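Local coordinates for protein Hpy188I (Helicobacter pylori, PDB 3OQG) that cuts DNA at a specific sequence as a restriction endonuclease of the GIY-YIG nuclease family, at residues I30-F35 against G79-I84; Y73-Q78 against K127-Y132; L43-V48 against L56-I61. All coordinates share one frame; numbering follows the deposited sequence. Where two conformers were deposited one is given.

Contact 1: I30-F35 against G79-I84; sequences IDYKDF and GKIFKI. With nucleotides of chain C.
I81 points its side chain at the loop 30-35. CB and CG1 both pack against I30 O, each 3.6 Å from it. With CG1 anti to the carbonyl carbon (chi1 -65°), the long branch runs along Y32 toward F35: CG1 lies 3.9 Å from Y32 CA and comes in at the edge of the Y32 ring, near its plane. The tip, CD1, still packs against Y32 CA and goes on to F35 CB, 4.0 Å away, crossing the F35 side chain at about a right angle. F35 CB in turn lies over one face of the Y32 ring.

The backbones are joined by one bridge, D31 with K80, flanked by two nearly straight hydrogen bonds: I81 N to I30 O and Y32 N to G79 O, both 2.8 Å. The loop thus pairs briefly with strand 80-87, an outermost strand of the main sheet within this chain. That strand and 71-77 are consistent with the hairpin that carries the GIY and YIG elements in this family, and a classic beta bulge sets F82 and K83 both against F75.

Polar contacts lie beside the bridge. K80 is bent at chi2, and its NZ comes to D31 OD1 from above the carboxylate plane, 2.9 Å away, in a salt bridge; the same NZ also binds E29 O. One water bridges I30 N and I81 O. Beyond the bulge, K83 NZ donates to OP2 of DG6 of chain C at 2.7 Å and is also bonded to Y98 OH.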
loop_
_atom_site.group_PDB
_atom_site.type_symbol
_atom_site.label_atom_id
_atom_site.label_comp_id
_atom_site.label_asym_id
_atom_site.label_seq_id
_atom_site.Cartn_x
_atom_site.Cartn_y
_atom_site.Cartn_z
ATOM N N ILE A 30 -19.243 17.319 1.419
ATOM C CA ILE A 30 -19.608 17.816 0.108
ATOM C C ILE A 30 -20.612 16.861 -0.527
ATOM O O ILE A 30 -20.438 15.652 -0.502
ATOM C CB ILE A 30 -18.358 17.973 -0.796
ATOM C CG1 ILE A 30 -17.321 18.878 -0.127
ATOM C CG2 ILE A 30 -18.713 18.504 -2.171
ATOM C CD1 ILE A 30 -17.832 20.236 0.300
ATOM N N ASP A 31 -21.661 17.431 -1.108
ATOM C CA ASP A 31 -22.641 16.665 -1.841
ATOM C C ASP A 31 -22.000 16.099 -3.109
ATOM O O ASP A 31 -21.306 16.822 -3.821
ATOM C CB ASP A 31 -23.806 17.555 -2.266
ATOM C CG ASP A 31 -24.755 17.902 -1.126
ATOM O OD1 ASP A 31 -24.699 17.304 -0.035
ATOM O OD2 ASP A 31 -25.595 18.804 -1.337
ATOM N N TYR A 32 -22.264 14.827 -3.409
ATOM C CA TYR A 32 -21.803 14.229 -4.665
ATOM C C TYR A 32 -22.285 15.033 -5.896
ATOM O O TYR A 32 -21.569 15.148 -6.895
ATOM C CB TYR A 32 -22.219 12.746 -4.778
ATOM C CG TYR A 32 -21.597 12.075 -5.977
ATOM C CD1 TYR A 32 -20.252 11.702 -5.967
ATOM C CD2 TYR A 32 -22.326 11.883 -7.142
ATOM C CE1 TYR A 32 -19.659 11.135 -7.075
ATOM C CE2 TYR A 32 -21.741 11.319 -8.268
ATOM C CZ TYR A 32 -20.406 10.944 -8.233
ATOM O OH TYR A 32 -19.822 10.374 -9.336
ATOM N N LYS A 33 -23.469 15.629 -5.820
ATOM C CA LYS A 33 -23.966 16.438 -6.953
ATOM C C LYS A 33 -23.060 17.627 -7.311
ATOM O O LYS A 33 -23.066 18.108 -8.454
ATOM C CB LYS A 33 -25.398 16.922 -6.710
ATOM C CG LYS A 33 -25.618 17.802 -5.476
ATOM C CD LYS A 33 -26.940 18.585 -5.537
ATOM C CE LYS A 33 -28.119 17.745 -6.044
ATOM N NZ LYS A 33 -29.372 18.576 -6.285
ATOM N N ASP A 34 -22.281 18.085 -6.332
ATOM C CA ASP A 34 -21.309 19.155 -6.512
ATOM C C ASP A 34 -19.892 18.682 -6.809
ATOM O O ASP A 34 -18.961 19.487 -6.788
ATOM C CB ASP A 34 -21.287 20.030 -5.256
ATOM C CG ASP A 34 -22.640 20.632 -4.953
ATOM O OD1 ASP A 34 -23.377 20.967 -5.909
ATOM O OD2 ASP A 34 -22.968 20.765 -3.760
ATOM N N PHE A 35 -19.725 17.386 -7.073
ATOM C CA PHE A 35 -18.437 16.805 -7.463
ATOM C C PHE A 35 -18.124 17.188 -8.905
ATOM O O PHE A 35 -18.915 16.959 -9.804
ATOM C CB PHE A 35 -18.511 15.281 -7.315
ATOM C CG PHE A 35 -17.216 14.552 -7.564
ATOM C CD1 PHE A 35 -15.995 15.034 -7.106
ATOM C CD2 PHE A 35 -17.237 13.325 -8.216
ATOM C CE1 PHE A 35 -14.824 14.320 -7.338
ATOM C CE2 PHE A 35 -16.074 12.604 -8.441
ATOM C CZ PHE A 35 -14.870 13.101 -8.003
ATOM N N GLY A 79 -26.092 10.983 -0.255
ATOM C CA GLY A 79 -25.652 12.110 -1.079
ATOM C C GLY A 79 -24.331 12.776 -0.741
ATOM O O GLY A 79 -23.871 13.618 -1.517
ATOM N N LYS A 80 -23.728 12.427 0.400
ATOM C CA LYS A 80 -22.495 13.066 0.879
ATOM C C LYS A 80 -21.261 12.240 0.494
ATOM O O LYS A 80 -21.283 11.024 0.596
ATOM C CB LYS A 80 -22.534 13.234 2.411
ATOM C CG LYS A 80 -23.556 14.243 2.923
ATOM C CD LYS A 80 -23.262 15.634 2.432
ATOM C CE LYS A 80 -24.050 16.695 3.180
ATOM N NZ LYS A 80 -23.813 18.066 2.606
ATOM N N ILE A 81 -20.203 12.918 0.046
ATOM C CA ILE A 81 -18.943 12.241 -0.260
ATOM C C ILE A 81 -18.221 11.900 1.036
ATOM O O ILE A 81 -17.784 12.787 1.771
ATOM C CB ILE A 81 -18.051 13.095 -1.176
ATOM C CG1 ILE A 81 -18.735 13.246 -2.529
ATOM C CG2 ILE A 81 -16.648 12.450 -1.342
ATOM C CD1 ILE A 81 -18.022 14.183 -3.489
ATOM N N PHE A 82 -18.105 10.606 1.311
ATOM C CA PHE A 82 -17.438 10.122 2.514
ATOM C C PHE A 82 -15.943 9.948 2.245
ATOM O O PHE A 82 -15.130 10.279 3.079
ATOM C CB PHE A 82 -18.056 8.790 2.953
ATOM C CG PHE A 82 -17.241 8.046 3.955
ATOM C CD1 PHE A 82 -17.272 8.394 5.297
ATOM C CD2 PHE A 82 -16.408 7.006 3.552
ATOM C CE1 PHE A 82 -16.472 7.698 6.245
ATOM C CE2 PHE A 82 -15.640 6.291 4.494
ATOM C CZ PHE A 82 -15.685 6.633 5.834
ATOM N N LYS A 83 -15.607 9.391 1.091
ATOM C CA LYS A 83 -14.218 9.248 0.694
ATOM C C LYS A 83 -14.010 9.100 -0.804
ATOM O O LYS A 83 -14.919 8.753 -1.538
ATOM C CB LYS A 83 -13.521 8.129 1.494
ATOM C CG LYS A 83 -13.519 6.764 0.924
ATOM C CD LYS A 83 -12.459 5.865 1.646
ATOM C CE LYS A 83 -11.018 5.967 1.115
ATOM N NZ LYS A 83 -10.084 4.979 1.786
ATOM N N ILE A 84 -12.776 9.391 -1.217
ATOM C CA ILE A 84 -12.277 9.154 -2.557
ATOM C C ILE A 84 -11.058 8.278 -2.365
ATOM O O ILE A 84 -10.227 8.565 -1.507
ATOM C CB ILE A 84 -11.894 10.444 -3.293
ATOM C CG1 ILE A 84 -13.106 11.381 -3.409
ATOM C CG2 ILE A 84 -11.299 10.117 -4.679
ATOM C CD1 ILE A 84 -12.751 12.823 -3.739
ATOM P P DG C 6 -7.016 3.998 -0.236
ATOM O OP1 DG C 6 -7.583 4.725 -1.391
ATOM O OP2 DG C 6 -7.881 3.645 0.920
ATOM O "O5'" DG C 6 -6.303 2.682 -0.777
ATOM C "C5'" DG C 6 -5.046 2.791 -1.438
ATOM C "C4'" DG C 6 -4.337 1.460 -1.462
ATOM O "O4'" DG C 6 -4.000 1.026 -0.121
ATOM C "C3'" DG C 6 -5.147 0.321 -2.086
ATOM O "O3'" DG C 6 -4.334 -0.350 -3.047
ATOM C "C2'" DG C 6 -5.442 -0.596 -0.914
ATOM C "C1'" DG C 6 -4.204 -0.372 -0.077
ATOM N N9 DG C 6 -4.308 -0.798 1.316
ATOM C C8 DG C 6 -5.174 -0.346 2.285
ATOM N N7 DG C 6 -5.053 -0.986 3.418
ATOM C C5 DG C 6 -4.031 -1.903 3.189
ATOM C C6 DG C 6 -3.464 -2.890 4.042
ATOM O O6 DG C 6 -3.767 -3.170 5.214
ATOM N N1 DG C 6 -2.449 -3.599 3.395
ATOM C C2 DG C 6 -2.048 -3.394 2.098
ATOM N N2 DG C 6 -1.066 -4.188 1.637
ATOM N N3 DG C 6 -2.568 -2.483 1.300
ATOM C C4 DG C 6 -3.551 -1.785 1.904
HETATM O O HOH W 1 -16.934 15.486 1.654
HETATM O O HOH W 2 -25.584 14.694 -3.697
#

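Contact 2: Y73-Q78 against K127-Y132; sequences YVFVIQ and KIVQVY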
loop_
_atom_site.group_PDB
_atom_site.type_symbol
_atom_site.label_atom_id
_atom_site.label_comp_id
_atom_site.label_asym_id
_atom_site.label_seq_id
_atom_site.Cartn_x
_atom_site.Cartn_y
_atom_site.Cartn_z
ATOM N N TYR A 73 -12.455 5.526 -7.013
ATOM C CA TYR A 73 -13.823 5.399 -6.513
ATOM C C TYR A 73 -14.191 6.482 -5.521
ATOM O O TYR A 73 -13.317 7.092 -4.876
ATOM C CB TYR A 73 -14.061 4.017 -5.903
ATOM C CG TYR A 73 -13.166 3.693 -4.737
ATOM C CD1 TYR A 73 -12.003 2.976 -4.917
ATOM C CD2 TYR A 73 -13.507 4.091 -3.440
ATOM C CE1 TYR A 73 -11.164 2.665 -3.826
ATOM C CE2 TYR A 73 -12.725 3.770 -2.358
ATOM C CZ TYR A 73 -11.551 3.076 -2.546
ATOM O OH TYR A 73 -10.751 2.785 -1.479
ATOM N N VAL A 74 -15.497 6.736 -5.422
ATOM C CA VAL A 74 -16.064 7.681 -4.475
ATOM C C VAL A 74 -17.166 6.953 -3.733
ATOM O O VAL A 74 -18.045 6.375 -4.364
ATOM C CB VAL A 74 -16.652 8.940 -5.179
ATOM C CG1 VAL A 74 -17.099 10.011 -4.130
ATOM C CG2 VAL A 74 -15.616 9.527 -6.179
ATOM N N PHE A 75 -17.072 6.943 -2.404
ATOM C CA PHE A 75 -18.091 6.399 -1.510
ATOM C C PHE A 75 -19.025 7.532 -1.130
ATOM O O PHE A 75 -18.594 8.556 -0.569
ATOM C CB PHE A 75 -17.451 5.844 -0.234
ATOM C CG PHE A 75 -16.761 4.502 -0.391
ATOM C CD1 PHE A 75 -16.689 3.831 -1.613
ATOM C CD2 PHE A 75 -16.144 3.922 0.710
ATOM C CE1 PHE A 75 -16.076 2.575 -1.727
ATOM C CE2 PHE A 75 -15.517 2.675 0.598
ATOM C CZ PHE A 75 -15.473 2.015 -0.620
ATOM N N VAL A 76 -20.306 7.341 -1.412
ATOM C CA VAL A 76 -21.314 8.371 -1.161
ATOM C C VAL A 76 -22.373 7.786 -0.243
ATOM O O VAL A 76 -22.893 6.681 -0.487
ATOM C CB VAL A 76 -21.931 8.863 -2.486
ATOM C CG1 VAL A 76 -23.036 9.927 -2.247
ATOM C CG2 VAL A 76 -20.838 9.404 -3.377
ATOM N N ILE A 77 -22.714 8.528 0.801
ATOM C CA ILE A 77 -23.693 8.082 1.793
ATOM C C ILE A 77 -24.734 9.179 1.952
ATOM O O ILE A 77 -24.403 10.303 2.342
ATOM C CB ILE A 77 -23.050 7.788 3.162
ATOM C CG1 ILE A 77 -21.900 6.794 3.023
ATOM C CG2 ILE A 77 -24.145 7.327 4.168
ATOM C CD1 ILE A 77 -21.119 6.541 4.327
ATOM N N GLN A 78 -25.987 8.854 1.648
ATOM C CA GLN A 78 -27.070 9.845 1.636
ATOM C C GLN A 78 -26.635 11.139 0.949
ATOM O O GLN A 78 -26.783 12.240 1.494
ATOM C CB GLN A 78 -27.576 10.109 3.055
ATOM C CG GLN A 78 -28.354 8.945 3.628
ATOM C CD GLN A 78 -29.035 9.281 4.935
ATOM O OE1 GLN A 78 -29.244 10.447 5.261
ATOM N NE2 GLN A 78 -29.410 8.251 5.679
ATOM N N LYS A 127 -25.720 2.718 6.812
ATOM C CA LYS A 127 -26.439 3.036 5.594
ATOM C C LYS A 127 -25.786 2.369 4.391
ATOM O O LYS A 127 -24.584 2.082 4.386
ATOM C CB LYS A 127 -26.461 4.550 5.351
ATOM C CG LYS A 127 -27.074 5.387 6.462
ATOM C CD LYS A 127 -28.545 5.110 6.654
ATOM C CE LYS A 127 -29.132 5.894 7.826
ATOM N NZ LYS A 127 -30.618 5.694 7.902
ATOM N N ILE A 128 -26.593 2.122 3.366
ATOM C CA ILE A 128 -26.067 1.594 2.109
ATOM C C ILE A 128 -25.203 2.701 1.482
ATOM O O ILE A 128 -25.546 3.901 1.546
ATOM C CB ILE A 128 -27.199 1.112 1.191
ATOM C CG1 ILE A 128 -27.840 -0.161 1.786
ATOM C CG2 ILE A 128 -26.669 0.825 -0.159
ATOM C CD1 ILE A 128 -29.173 -0.527 1.171
ATOM N N VAL A 129 -24.047 2.304 0.957
ATOM C CA VAL A 129 -23.093 3.224 0.373
ATOM C C VAL A 129 -23.106 3.077 -1.132
ATOM O O VAL A 129 -22.949 1.973 -1.648
ATOM C CB VAL A 129 -21.659 2.912 0.871
ATOM C CG1 VAL A 129 -20.669 3.875 0.309
ATOM C CG2 VAL A 129 -21.617 2.871 2.383
ATOM N N GLN A 130 -23.289 4.177 -1.852
ATOM C CA GLN A 130 -23.146 4.156 -3.287
ATOM C C GLN A 130 -21.673 4.328 -3.643
ATOM O O GLN A 130 -20.982 5.227 -3.093
ATOM C CB GLN A 130 -24.015 5.223 -3.955
ATOM C CG GLN A 130 -25.514 4.941 -3.887
ATOM C CD GLN A 130 -26.106 5.079 -2.493
ATOM O OE1 GLN A 130 -25.914 6.098 -1.840
ATOM N NE2 GLN A 130 -26.798 4.045 -2.019
ATOM N N VAL A 131 -21.209 3.518 -4.597
ATOM C CA VAL A 131 -19.841 3.574 -5.073
ATOM C C VAL A 131 -19.840 3.999 -6.541
ATOM O O VAL A 131 -20.335 3.282 -7.387
ATOM C CB VAL A 131 -19.093 2.248 -4.949
ATOM C CG1 VAL A 131 -17.607 2.430 -5.334
ATOM C CG2 VAL A 131 -19.223 1.690 -3.519
ATOM N N TYR A 132 -19.308 5.182 -6.794
ATOM C CA TYR A 132 -19.101 5.691 -8.157
ATOM C C TYR A 132 -17.653 5.493 -8.546
ATOM O O TYR A 132 -16.751 5.601 -7.698
ATOM C CB TYR A 132 -19.491 7.173 -8.245
ATOM C CG TYR A 132 -20.939 7.486 -7.968
ATOM C CD1 TYR A 132 -21.864 7.629 -9.011
ATOM C CD2 TYR A 132 -21.397 7.693 -6.679
ATOM C CE1 TYR A 132 -23.206 7.940 -8.761
ATOM C CE2 TYR A 132 -22.742 7.960 -6.430
ATOM C CZ TYR A 132 -23.636 8.106 -7.479
ATOM O OH TYR A 132 -24.954 8.428 -7.222
HETATM O O HOH W 3 -26.588 6.189 0.871
#
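V74 and V76 pair with Y132 and Q130 through four backbone hydrogen bonds, two in each hydrogen-bonded pair. The bond from V76 N to Q130 O is 2.8 Å long. That from Y132 N to V74 O is the longest, 3.0 Å, and all four donors lie in the carbonyl planes. Between them F75 faces V131 in a non-hydrogen-bonded pair, where V131 CA comes 3.4 Å from V74 O in a CA-H...O contact. Strands 71-77 and 129-134 are thereby neighbours inside the five-stranded antiparallel sheet, with 80-87 and 42-50 on their other sides.

Apolar contacts divide between two faces. On that of F75 and V131, the side chains lie side by side pointing the same way: F75 CE1 is 3.7 Å from V131 CG2, while V131 CG1 meets the ring edge in plane. Y73 CE2 lies over one face of the F75 ring, and V129 CG1 touches F75 CB at 3.8 Å. On the other face, V76 CG2 crosses to Y132 CD2, also 3.8 Å away.

Water-mediated contacts take over where the pairing ends. A water accepts a hydrogen bond from Q78 N and donates to I128 O and to Q130 OE1, the latter at 2.8 Å. Q130 reaches it because its chain bends at chi2 (70°), and its NE2 is held by a residue of strand 42-50.

OE1 accepting and NE2 donating fix which way round the Q130 amide sits. Separately, by joining Q78 N to I128 O just past the last direct bonds, the water continues the ladder by one rung.

Contact 3: L43-V48 against L56-I61; sequences LLCELV and LEINAI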
loop_
_atom_site.group_PDB
_atom_site.type_symbol
_atom_site.label_atom_id
_atom_site.label_comp_id
_atom_site.label_asym_id
_atom_site.label_seq_id
_atom_site.Cartn_x
_atom_site.Cartn_y
_atom_site.Cartn_z
ATOM N N LEU A 43 -21.908 5.136 -11.569
ATOM C CA LEU A 43 -22.266 4.223 -10.477
ATOM C C LEU A 43 -21.791 2.802 -10.778
ATOM O O LEU A 43 -22.089 2.238 -11.845
ATOM C CB LEU A 43 -23.794 4.216 -10.284
ATOM C CG LEU A 43 -24.338 3.403 -9.121
ATOM C CD1 LEU A 43 -23.819 3.936 -7.788
ATOM C CD2 LEU A 43 -25.846 3.481 -9.183
ATOM N N LEU A 44 -21.065 2.228 -9.826
ATOM C CA LEU A 44 -20.447 0.910 -10.004
ATOM C C LEU A 44 -21.139 -0.173 -9.192
ATOM O O LEU A 44 -21.408 -1.252 -9.703
ATOM C CB LEU A 44 -18.956 0.988 -9.639
ATOM C CG LEU A 44 -18.167 -0.322 -9.728
ATOM C CD1 LEU A 44 -18.185 -0.913 -11.132
ATOM C CD2 LEU A 44 -16.727 -0.112 -9.207
ATOM N N CYS A 45 -21.420 0.112 -7.921
ATOM C CA CYS A 45 -22.023 -0.858 -7.016
ATOM C C CYS A 45 -22.458 -0.129 -5.761
ATOM O O CYS A 45 -22.243 1.081 -5.628
ATOM C CB CYS A 45 -21.024 -1.968 -6.653
ATOM S SG CYS A 45 -19.532 -1.458 -5.785
ATOM N N GLU A 46 -23.078 -0.864 -4.857
ATOM C CA GLU A 46 -23.396 -0.363 -3.534
ATOM C C GLU A 46 -22.783 -1.315 -2.542
ATOM O O GLU A 46 -22.652 -2.530 -2.817
ATOM C CB GLU A 46 -24.901 -0.305 -3.300
ATOM C CG GLU A 46 -25.573 0.820 -3.977
ATOM C CD GLU A 46 -27.057 0.723 -3.898
ATOM O OE1 GLU A 46 -27.597 -0.378 -4.217
ATOM O OE2 GLU A 46 -27.685 1.745 -3.524
ATOM N N LEU A 47 -22.423 -0.759 -1.389
ATOM C CA LEU A 47 -21.953 -1.536 -0.242
ATOM C C LEU A 47 -23.047 -1.559 0.828
ATOM O O LEU A 47 -23.577 -0.509 1.218
ATOM C CB LEU A 47 -20.681 -0.927 0.355
ATOM C CG LEU A 47 -19.559 -0.598 -0.650
ATOM C CD1 LEU A 47 -18.310 -0.026 0.042
ATOM C CD2 LEU A 47 -19.240 -1.833 -1.511
ATOM N N VAL A 48 -23.367 -2.760 1.280
ATOM C CA VAL A 48 -24.415 -2.961 2.268
ATOM C C VAL A 48 -23.822 -3.416 3.597
ATOM O O VAL A 48 -23.247 -4.517 3.670
ATOM C CB VAL A 48 -25.403 -4.030 1.792
ATOM C CG1 VAL A 48 -26.531 -4.143 2.794
ATOM C CG2 VAL A 48 -25.917 -3.717 0.378
ATOM N N LEU A 56 -18.957 -5.599 5.009
ATOM C CA LEU A 56 -19.719 -5.012 3.929
ATOM C C LEU A 56 -19.997 -6.003 2.804
ATOM O O LEU A 56 -19.095 -6.680 2.311
ATOM C CB LEU A 56 -18.941 -3.866 3.328
ATOM C CG LEU A 56 -18.513 -2.780 4.314
ATOM C CD1 LEU A 56 -17.382 -1.922 3.745
ATOM C CD2 LEU A 56 -19.710 -1.957 4.711
ATOM N N GLU A 57 -21.255 -6.065 2.390
ATOM C CA GLU A 57 -21.658 -6.888 1.246
ATOM C C GLU A 57 -21.718 -5.992 0.027
ATOM O O GLU A 57 -21.762 -4.783 0.166
ATOM C CB GLU A 57 -23.018 -7.508 1.498
ATOM C CG GLU A 57 -23.035 -8.428 2.706
ATOM C CD GLU A 57 -24.419 -8.771 3.198
ATOM O OE1 GLU A 57 -25.411 -8.124 2.794
ATOM O OE2 GLU A 57 -24.503 -9.671 4.043
ATOM N N ILE A 58 -21.714 -6.580 -1.170
ATOM C CA ILE A 58 -21.713 -5.783 -2.413
ATOM C C ILE A 58 -22.950 -6.079 -3.249
ATOM O O ILE A 58 -23.277 -7.265 -3.515
ATOM C CB ILE A 58 -20.461 -6.053 -3.295
ATOM C CG1 ILE A 58 -19.174 -5.638 -2.573
ATOM C CG2 ILE A 58 -20.550 -5.349 -4.679
ATOM C CD1 ILE A 58 -17.924 -6.220 -3.204
ATOM N N ASN A 59 -23.624 -5.010 -3.661
ATOM C CA ASN A 59 -24.683 -5.074 -4.666
ATOM C C ASN A 59 -24.048 -4.613 -5.968
ATOM O O ASN A 59 -23.802 -3.434 -6.126
ATOM C CB ASN A 59 -25.837 -4.133 -4.328
ATOM C CG ASN A 59 -26.825 -3.963 -5.482
ATOM O OD1 ASN A 59 -27.142 -4.930 -6.165
ATOM N ND2 ASN A 59 -27.354 -2.754 -5.662
ATOM N N ALA A 60 -23.770 -5.548 -6.876
ATOM C CA ALA A 60 -23.164 -5.217 -8.166
ATOM C C ALA A 60 -24.151 -4.442 -9.033
ATOM O O ALA A 60 -25.295 -4.859 -9.191
ATOM C CB ALA A 60 -22.720 -6.498 -8.905
ATOM N N ILE A 61 -23.701 -3.348 -9.628
ATOM C CA ILE A 61 -24.577 -2.528 -10.470
ATOM C C ILE A 61 -24.078 -2.502 -11.909
ATOM O O ILE A 61 -24.787 -2.961 -12.811
ATOM C CB ILE A 61 -24.796 -1.100 -9.877
ATOM C CG1 ILE A 61 -25.570 -1.190 -8.558
ATOM C CG2 ILE A 61 -25.577 -0.224 -10.857
ATOM C CD1 ILE A 61 -25.701 0.145 -7.821
#
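The E46 carboxylate and the N59 amide lie side by side and point the same way, their planes 52° apart. At the amide edge, N59 ND2 donates to E46 OE1 over 2.8 Å, using the anti lone pair of the oxygen, which lies nearly in the amide plane. The other carboxylate oxygen, OE2, is bonded to Q130 NE2 on the next strand. To one side of the carboxylate plane sits the I61 methyl CD1, displaced toward E46 CG and 3.9 Å from that atom. In N59, CG anti to the backbone N (chi1 169°) sets the amide beside E46, and chi2 of 40° turns ND2 to it.

I61 CD1 also reaches L43 CD2 at 3.6 Å, at the open end of the hairpin, away from its turn. On the face of C45, L47 and I58, the latter two lie alongside each other with L47 CD2 4.0 Å from I58 CG1, while I58 CG2 touches C45 CB. Helix 91-98 packs here, its V95 meeting both L47 and I58.

The strands form an antiparallel beta hairpin, 42-50 with 55-60, at one edge of the main sheet within this chain. E46 and N59 exchange two backbone hydrogen bonds, as do V48 and E57, whose E57 N to V48 O bond is 2.8 Å and almost straight. Past them, I61 N to L44 O is longer, 3.1 Å, and more bent. L44 and C45 form a classic beta bulge against V131.

The E46 carboxylate therefore accepts from amides on both neighbouring strands, one bond to each oxygen, which fixes its rotation and ties three strands together on the face of E46 and N59.

All three contacts reach one antiparallel sheet, with contact 2 in the middle: its centre lies 9 Å from that of contact 1 and 9 Å from that of contact 3, which are themselves 17 Å apart and do not touch. Strands 80-87 and 71-77 join contacts 1 and 2 through F82 N and F75 O, 2.8 Å apart. On the other side, L44 N lies 2.8 Å from V131 O, linking contacts 2 and 3. DNA lies toward the first pair: contact 1 supplies the phosphate-binding lysine, and the Y73 side chain is about 5 Å from that of H86, which binds calcium in another structure of this protein. Contact 3 stays about 10 Å from DNA by nearest atoms.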